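Long-range contacts in geranyltranstransferase (Thermotoga maritima, PDB 2FTZ), which probably catalyses the condensation of geranyl diphosphate with isopentenyl diphosphate to make farnesyl diphosphate: residues L55-D60 and E265-T270; D87-D92 and Y107-A112. One frame throughout, in Å; residues are numbered along the deposited sequence. Where two conformers were deposited one is given.

Interaction 1: L55-D60 and E265-T270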
ATOM      1  N   LEU A  55     -17.836  13.495  -3.712  1.00 23.30           N
ATOM      2  CA  LEU A  55     -18.284  14.778  -3.208  1.00 22.71           C
ATOM      3  C   LEU A  55     -19.756  15.069  -3.554  1.00 22.99           C
ATOM      4  O   LEU A  55     -20.507  15.604  -2.728  1.00 21.79           O
ATOM      5  CB  LEU A  55     -17.400  15.915  -3.714  1.00 24.99           C
ATOM      6  CG  LEU A  55     -15.960  15.915  -3.201  1.00 22.04           C
ATOM      7  CD1 LEU A  55     -15.239  17.091  -3.914  1.00 34.85           C
ATOM      8  CD2 LEU A  55     -15.891  16.071  -1.649  1.00 25.19           C
ATOM      9  N   THR A  56     -20.155  14.709  -4.762  1.00 19.21           N
ATOM     10  CA  THR A  56     -21.500  14.911  -5.231  1.00 20.33           C
ATOM     11  C   THR A  56     -22.499  14.005  -4.475  1.00 20.76           C
ATOM     12  O   THR A  56     -23.584  14.456  -4.052  1.00 21.23           O
ATOM     13  CB  THR A  56     -21.552  14.730  -6.759  1.00 22.13           C
ATOM     14  OG1 THR A  56     -20.577  15.624  -7.342  1.00 22.59           O
ATOM     15  CG2 THR A  56     -22.903  15.086  -7.279  1.00 20.95           C
ATOM     16  N   LEU A  57     -22.149  12.747  -4.279  1.00 20.56           N
ATOM     17  CA  LEU A  57     -23.019  11.837  -3.529  1.00 20.46           C
ATOM     18  C   LEU A  57     -23.169  12.333  -2.093  1.00 21.28           C
ATOM     19  O   LEU A  57     -24.278  12.366  -1.541  1.00 22.83           O
ATOM     20  CB  LEU A  57     -22.442  10.431  -3.521  1.00 20.96           C
ATOM     21  CG  LEU A  57     -22.782   9.524  -4.703  1.00 27.11           C
ATOM     22  CD1 LEU A  57     -21.852   8.274  -4.666  1.00 31.28           C
ATOM     23  CD2 LEU A  57     -24.246   9.126  -4.672  1.00 26.54           C
ATOM     24  N   GLY A  58     -22.058  12.748  -1.507  1.00 24.53           N
ATOM     25  CA  GLY A  58     -22.095  13.250  -0.122  1.00 25.14           C
ATOM     26  C   GLY A  58     -22.942  14.495   0.045  1.00 26.37           C
ATOM     27  O   GLY A  58     -23.669  14.626   1.030  1.00 26.53           O
ATOM     28  N   GLU A  59     -22.875  15.400  -0.927  1.00 27.07           N
ATOM     29  CA  GLU A  59     -23.768  16.558  -0.964  1.00 27.04           C
ATOM     30  C   GLU A  59     -25.240  16.136  -0.991  1.00 26.82           C
ATOM     31  O   GLU A  59     -26.069  16.647  -0.250  1.00 25.52           O
ATOM     32  CB  GLU A  59     -23.523  17.403  -2.203  1.00 29.08           C
ATOM     33  CG  GLU A  59     -22.221  18.133  -2.255  1.00 40.63           C
ATOM     34  CD  GLU A  59     -22.140  19.098  -3.443  1.00 40.15           C
ATOM     35  OE1 GLU A  59     -23.144  19.758  -3.729  1.00 50.32           O
ATOM     36  OE2 GLU A  59     -21.059  19.205  -4.060  1.00 63.32           O
ATOM     37  N   ASP A  60     -25.580  15.244  -1.909  1.00 21.74           N
ATOM     38  CA  ASP A  60     -26.939  14.714  -2.000  1.00 22.92           C
ATOM     39  C   ASP A  60     -27.421  14.142  -0.654  1.00 21.69           C
ATOM     40  O   ASP A  60     -28.593  14.217  -0.333  1.00 20.77           O
ATOM     41  CB  ASP A  60     -26.995  13.613  -3.044  1.00 20.51           C
ATOM     42  CG  ASP A  60     -27.198  14.131  -4.470  1.00 20.46           C
ATOM     43  OD1 ASP A  60     -27.906  15.148  -4.659  1.00 22.94           O
ATOM     44  OD2 ASP A  60     -26.735  13.426  -5.414  1.00 24.62           O
ATOM     45  N   GLU A 265     -32.950   6.534  -5.337  1.00 23.31           N
ATOM     46  CA  GLU A 265     -32.452   6.962  -4.034  1.00 27.35           C
ATOM     47  C   GLU A 265     -32.585   8.489  -3.853  1.00 26.10           C
ATOM     48  O   GLU A 265     -32.254   9.011  -2.819  1.00 26.04           O
ATOM     49  CB  GLU A 265     -30.988   6.555  -3.872  1.00 26.52           C
ATOM     50  CG  GLU A 265     -30.768   5.061  -3.774  1.00 30.32           C
ATOM     51  CD  GLU A 265     -31.041   4.475  -2.387  1.00 43.22           C
ATOM     52  OE1 GLU A 265     -31.115   5.201  -1.384  1.00 37.80           O
ATOM     53  OE2 GLU A 265     -31.163   3.253  -2.304  1.00 46.24           O
ATOM     54  N   GLY A 266     -33.051   9.194  -4.869  1.00 22.94           N
ATOM     55  CA  GLY A 266     -33.256  10.655  -4.783  1.00 23.22           C
ATOM     56  C   GLY A 266     -31.966  11.457  -4.805  1.00 23.35           C
ATOM     57  O   GLY A 266     -31.907  12.581  -4.301  1.00 22.89           O
ATOM     58  N   LEU A 267     -30.926  10.881  -5.387  1.00 23.10           N
ATOM     59  CA  LEU A 267     -29.592  11.483  -5.420  1.00 20.30           C
ATOM     60  C   LEU A 267     -29.446  12.329  -6.688  1.00 20.17           C
ATOM     61  O   LEU A 267     -28.769  11.940  -7.610  1.00 19.13           O
ATOM     62  CB  LEU A 267     -28.526  10.400  -5.326  1.00 20.40           C
ATOM     63  CG  LEU A 267     -28.664   9.423  -4.139  1.00 25.68           C
ATOM     64  CD1 LEU A 267     -27.733   8.156  -4.354  1.00 23.10           C
ATOM     65  CD2 LEU A 267     -28.398  10.140  -2.823  1.00 25.72           C
ATOM     66  N   PHE A 268     -30.103  13.497  -6.708  1.00 21.56           N
ATOM     67  CA  PHE A 268     -30.277  14.250  -7.963  1.00 22.46           C
ATOM     68  C   PHE A 268     -29.011  14.917  -8.487  1.00 22.11           C
ATOM     69  O   PHE A 268     -28.816  14.967  -9.706  1.00 22.16           O
ATOM     70  CB  PHE A 268     -31.426  15.259  -7.842  1.00 21.69           C
ATOM     71  CG  PHE A 268     -32.756  14.584  -7.766  1.00 24.55           C
ATOM     72  CD1 PHE A 268     -33.211  13.840  -8.835  1.00 23.26           C
ATOM     73  CD2 PHE A 268     -33.457  14.554  -6.580  1.00 25.00           C
ATOM     74  CE1 PHE A 268     -34.424  13.154  -8.764  1.00 26.19           C
ATOM     75  CE2 PHE A 268     -34.660  13.875  -6.489  1.00 26.10           C
ATOM     76  CZ  PHE A 268     -35.140  13.169  -7.579  1.00 23.11           C
ATOM     77  N   ARG A 269     -28.140  15.410  -7.606  1.00 20.56           N
ATOM     78  CA  ARG A 269     -26.869  15.993  -8.089  1.00 23.61           C
ATOM     79  C   ARG A 269     -25.997  14.924  -8.773  1.00 20.70           C
ATOM     80  O   ARG A 269     -25.406  15.129  -9.835  1.00 22.20           O
ATOM     81  CB  ARG A 269     -26.095  16.645  -6.959  1.00 25.11           C
ATOM     82  CG  ARG A 269     -26.813  17.809  -6.266  1.00 31.95           C
ATOM     83  CD  ARG A 269     -25.909  18.288  -5.128  0.50 35.80           C
ATOM     84  NE  ARG A 269     -26.492  19.333  -4.281  0.50 41.50           N
ATOM     85  CZ  ARG A 269     -26.115  20.613  -4.261  0.50 42.16           C
ATOM     86  NH1 ARG A 269     -25.155  21.072  -5.064  0.50 45.82           N
ATOM     87  NH2 ARG A 269     -26.712  21.451  -3.422  0.50 42.82           N
ATOM     88  N   THR A 270     -25.975  13.757  -8.160  1.00 20.48           N
ATOM     89  CA  THR A 270     -25.238  12.611  -8.667  1.00 21.09           C
ATOM     90  C   THR A 270     -25.864  12.160  -9.965  1.00 20.59           C
ATOM     91  O   THR A 270     -25.153  11.867 -10.919  1.00 21.57           O
ATOM     92  CB  THR A 270     -25.218  11.496  -7.650  1.00 21.64           C
ATOM     93  OG1 THR A 270     -24.699  12.001  -6.385  1.00 23.42           O
ATOM     94  CG2 THR A 270     -24.425  10.295  -8.134  1.00 23.59           C
TER
HETATM   95  O   HOH W   1     -30.400  15.643  -4.290  1.00 38.43           O
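D60 reaches across with its carboxylate to the start of helix 268-273 and receives three hydrogen bonds there. OD1 accepts the backbone N-H of R269 (N to OD1 3.0 Å, N-H...O 155°) through its syn lone pair. OD2 has two donors: T270 N meets it on the syn side at 2.9 Å, and T270 OG1 on the anti side at 2.7 Å, each slightly out of the carboxylate plane. CG stands beside the backbone N of D60 (chi1 -85°), which lays the carboxylate across the N-H groups of R269 and T270. The N-cap position belongs to L267, whose aliphatic side chain can accept nothing, so these N-H groups are served from outside; in this all-helical polyprenyl synthetase fold the contact ties helix 49-61 to helix 268-273, more than 200 residues on. F268 N donates to water 1 (3.2 Å), which donates to D60 OD1, and makes a weak bond to G266 O across an inverse gamma turn centred on L267. Beside these bonds, L57 CD2 touches L267 CD1 at 3.6 Å, and L267 packs on F188 of helix 177-189. T56 places CG2 anti to its backbone N, against R269 C at 3.4 Å, while its OG1 turns to L52 O. Over one face of the R269 guanidinium, E59 OE1 forms a salt bridge to NH1, less certain because R269 has two deposited conformers.

Interaction 2: D87-D92 and Y107-A112. With EDO (1,2-ethanediol), chain F; EDO (1,2-ethanediol), chain G.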
ATOM      1  N   ASP A  87       1.922   1.808 -15.362  1.00 33.31           N
ATOM      2  CA  ASP A  87       2.763   2.370 -16.448  1.00 34.79           C
ATOM      3  C   ASP A  87       4.170   1.806 -16.451  1.00 32.10           C
ATOM      4  O   ASP A  87       4.875   1.867 -17.472  1.00 30.42           O
ATOM      5  CB  ASP A  87       2.912   3.913 -16.348  1.00 34.25           C
ATOM      6  CG  ASP A  87       1.641   4.681 -16.728  1.00 43.63           C
ATOM      7  OD1 ASP A  87       0.684   4.099 -17.318  1.00 36.66           O
ATOM      8  OD2 ASP A  87       1.612   5.903 -16.414  1.00 34.54           O
ATOM      9  N   LEU A  88       4.602   1.260 -15.315  1.00 31.82           N
ATOM     10  CA  LEU A  88       5.989   0.820 -15.186  1.00 31.45           C
ATOM     11  C   LEU A  88       6.390  -0.184 -16.274  1.00 32.40           C
ATOM     12  O   LEU A  88       5.542  -0.942 -16.782  1.00 32.09           O
ATOM     13  CB  LEU A  88       6.302   0.251 -13.786  1.00 31.80           C
ATOM     14  CG  LEU A  88       6.279   1.241 -12.611  1.00 31.98           C
ATOM     15  CD1 LEU A  88       6.398   0.500 -11.242  1.00 32.20           C
ATOM     16  CD2 LEU A  88       7.369   2.348 -12.756  1.00 30.72           C
ATOM     17  N   PRO A  89       7.697  -0.201 -16.621  1.00 32.06           N
ATOM     18  CA  PRO A  89       8.159  -1.061 -17.695  1.00 33.42           C
ATOM     19  C   PRO A  89       7.743  -2.554 -17.600  1.00 35.37           C
ATOM     20  O   PRO A  89       7.388  -3.113 -18.621  1.00 33.35           O
ATOM     21  CB  PRO A  89       9.686  -0.896 -17.636  1.00 36.32           C
ATOM     22  CG  PRO A  89       9.886   0.506 -17.086  1.00 35.79           C
ATOM     23  CD  PRO A  89       8.806   0.605 -16.053  1.00 34.85           C
ATOM     24  N   PRO A  90       7.785  -3.186 -16.394  1.00 34.18           N
ATOM     25  CA  PRO A  90       7.367  -4.609 -16.286  1.00 35.06           C
ATOM     26  C   PRO A  90       5.883  -4.839 -16.535  1.00 34.53           C
ATOM     27  O   PRO A  90       5.450  -5.965 -16.774  1.00 33.44           O
ATOM     28  CB  PRO A  90       7.680  -4.976 -14.829  1.00 36.89           C
ATOM     29  CG  PRO A  90       8.438  -3.840 -14.246  1.00 39.73           C
ATOM     30  CD  PRO A  90       8.217  -2.634 -15.096  1.00 38.22           C
ATOM     31  N   ILE A  91       5.092  -3.790 -16.395  1.00 32.77           N
ATOM     32  CA  ILE A  91       3.661  -3.922 -16.510  1.00 33.94           C
ATOM     33  C   ILE A  91       3.319  -3.413 -17.906  1.00 37.65           C
ATOM     34  O   ILE A  91       3.533  -4.147 -18.869  1.00 36.89           O
ATOM     35  CB  ILE A  91       2.893  -3.215 -15.373  1.00 35.00           C
ATOM     36  CG1 ILE A  91       3.417  -3.682 -13.996  1.00 39.01           C
ATOM     37  CG2 ILE A  91       1.345  -3.495 -15.504  1.00 35.68           C
ATOM     38  CD1 ILE A  91       3.330  -5.221 -13.761  1.00 38.81           C
ATOM     39  N   ASP A  92       2.830  -2.177 -18.036  1.00 33.75           N
ATOM     40  CA  ASP A  92       2.393  -1.692 -19.340  1.00 38.62           C
ATOM     41  C   ASP A  92       3.421  -0.861 -20.082  1.00 38.36           C
ATOM     42  O   ASP A  92       3.277  -0.657 -21.307  1.00 37.35           O
ATOM     43  CB  ASP A  92       1.010  -1.034 -19.230  1.00 39.50           C
ATOM     44  CG  ASP A  92      -0.093  -2.078 -19.043  1.00 52.88           C
ATOM     45  OD1 ASP A  92       0.111  -3.263 -19.437  1.00 60.36           O
ATOM     46  OD2 ASP A  92      -1.154  -1.735 -18.490  1.00 70.36           O
ATOM     47  N   TYR A 107      11.409  10.565 -13.814  1.00 33.78           N
ATOM     48  CA  TYR A 107      12.188  10.436 -12.593  1.00 34.68           C
ATOM     49  C   TYR A 107      13.024   9.182 -12.447  1.00 36.07           C
ATOM     50  O   TYR A 107      13.858   9.128 -11.551  1.00 37.95           O
ATOM     51  CB  TYR A 107      11.242  10.506 -11.396  1.00 32.82           C
ATOM     52  CG  TYR A 107      10.646  11.866 -11.267  1.00 33.80           C
ATOM     53  CD1 TYR A 107      11.359  12.916 -10.645  1.00 40.71           C
ATOM     54  CD2 TYR A 107       9.400  12.141 -11.811  1.00 33.75           C
ATOM     55  CE1 TYR A 107      10.825  14.163 -10.555  1.00 41.42           C
ATOM     56  CE2 TYR A 107       8.851  13.386 -11.715  1.00 32.06           C
ATOM     57  CZ  TYR A 107       9.567  14.396 -11.105  1.00 41.57           C
ATOM     58  OH  TYR A 107       8.992  15.630 -11.058  1.00 38.73           O
ATOM     59  N   GLY A 108      12.801   8.165 -13.283  1.00 32.52           N
ATOM     60  CA  GLY A 108      13.521   6.893 -13.120  1.00 29.75           C
ATOM     61  C   GLY A 108      12.550   5.867 -12.601  1.00 28.03           C
ATOM     62  O   GLY A 108      11.575   6.198 -11.931  1.00 26.42           O
ATOM     63  N   GLU A 109      12.805   4.607 -12.920  1.00 28.60           N
ATOM     64  CA  GLU A 109      11.950   3.521 -12.510  1.00 30.76           C
ATOM     65  C   GLU A 109      11.972   3.280 -11.014  1.00 25.99           C
ATOM     66  O   GLU A 109      10.958   2.908 -10.442  1.00 25.49           O
ATOM     67  CB  GLU A 109      12.437   2.252 -13.205  1.00 34.40           C
ATOM     68  CG  GLU A 109      11.539   1.084 -13.083  1.00 41.20           C
ATOM     69  CD  GLU A 109      11.885  -0.024 -14.120  1.00 40.68           C
ATOM     70  OE1 GLU A 109      12.700   0.227 -15.062  1.00 47.87           O
ATOM     71  OE2 GLU A 109      11.333  -1.120 -13.958  1.00 49.45           O
ATOM     72  N   ASP A 110      13.134   3.484 -10.393  1.00 25.64           N
ATOM     73  CA  ASP A 110      13.274   3.370  -8.934  1.00 26.46           C
ATOM     74  C   ASP A 110      12.378   4.394  -8.219  1.00 26.35           C
ATOM     75  O   ASP A 110      11.599   4.062  -7.310  1.00 26.55           O
ATOM     76  CB  ASP A 110      14.764   3.513  -8.496  1.00 30.48           C
ATOM     77  CG  ASP A 110      15.524   4.749  -9.110  1.00 35.45           C
ATOM     78  OD1 ASP A 110      15.040   5.510 -10.005  1.00 30.63           O
ATOM     79  OD2 ASP A 110      16.694   4.932  -8.680  1.00 35.98           O
ATOM     80  N   ILE A 111      12.494   5.644  -8.656  1.00 24.95           N
ATOM     81  CA  ILE A 111      11.754   6.722  -8.038  1.00 24.54           C
ATOM     82  C   ILE A 111      10.268   6.525  -8.268  1.00 24.00           C
ATOM     83  O   ILE A 111       9.465   6.735  -7.345  1.00 23.36           O
ATOM     84  CB  ILE A 111      12.211   8.065  -8.576  1.00 23.65           C
ATOM     85  CG1 ILE A 111      13.690   8.320  -8.219  1.00 25.68           C
ATOM     86  CG2 ILE A 111      11.367   9.218  -8.013  1.00 28.82           C
ATOM     87  CD1 ILE A 111      13.999   8.270  -6.728  1.00 26.63           C
ATOM     88  N   ALA A 112       9.889   6.115  -9.478  1.00 22.92           N
ATOM     89  CA  ALA A 112       8.484   5.917  -9.816  1.00 25.34           C
ATOM     90  C   ALA A 112       7.847   4.791  -8.968  1.00 22.74           C
ATOM     91  O   ALA A 112       6.703   4.914  -8.513  1.00 23.86           O
ATOM     92  CB  ALA A 112       8.297   5.646 -11.329  1.00 27.78           C
TER
HETATM   93  C1  EDO F 277      16.239   3.564 -14.181  1.00 53.49           C
HETATM   94  O1  EDO F 277      15.069   4.210 -14.707  1.00 44.97           O
HETATM   95  C2  EDO F 277      16.377   3.890 -12.697  1.00 56.96           C
HETATM   96  O2  EDO F 277      16.282   2.677 -11.939  1.00 63.86           O
HETATM   97  C1  EDO G 278      17.602   7.956  -7.977  1.00 48.25           C
HETATM   98  O1  EDO G 278      18.172   7.167  -9.027  1.00 40.63           O
HETATM   99  C2  EDO G 278      17.698   9.424  -8.355  1.00 49.10           C
HETATM  100  O2  EDO G 278      17.738   9.496  -9.784  1.00 58.69           O
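E109 and A112 are the residues of 107-112 that meet the L88-P90 turn, and no hydrogen bond joins the two segments. G108 occupies the N-cap position of helix 109-127 and has no side chain to cap the helix's first N-H groups; E109 N donates instead to O1 of the 1,2-ethanediol of chain F (2.9 Å, 171°), probably a crystallisation additive. The E109 side chain is extended, CG anti to the backbone N (chi1 -170°), which carries its carboxylate to the two prolines: OE1 lies 3.5 Å from P89 CG, and OE2 3.6 Å from P90 CD. Its OE2 also lies close to OE2 of E109 in the second subunit, a pairing of like charges that might raise the pKa of one of them. D110 points away from the turn; OD2 accepts from O1 of the second 1,2-ethanediol (2.7 Å) and forms a salt bridge with R158 of the second subunit. One helical turn after G108, A112 puts CB against L88 CD2 at 3.7 Å. The type I turn L88-I91, closed by I91 N to L88 O (2.9 Å), lies within the sequence D86-D87-L88-P89-P90-I91-D92, the first aspartate-rich motif of this family, which in relatives binds the allylic diphosphate through magnesium ions. The turn follows helix 69-87, and H104 of helix 103-107 packs against L88, P89 and A112, while I91 rests on helix 147-158.

Both contacts are partly buried, and each centre lies about 19 Å from the centre of the chain, on opposite sides of it; their nearest atoms are about 24 Å apart, and they share no helix. Interaction 1 joins helix 49-61 to the start of helix 268-273, buries 417 Å², and is dominated by a carboxylate bonded to two backbone N-H groups and a threonine hydroxyl, with leucine packing beside it. Interaction 2 buries 187 Å² and has no hydrogen bond across it, resting on the E109 carboxylate against two prolines and on leucine-alanine packing. No other protein chain touches interaction 1, whereas P90, I91, E109 and D110 of interaction 2 meet the second subunit.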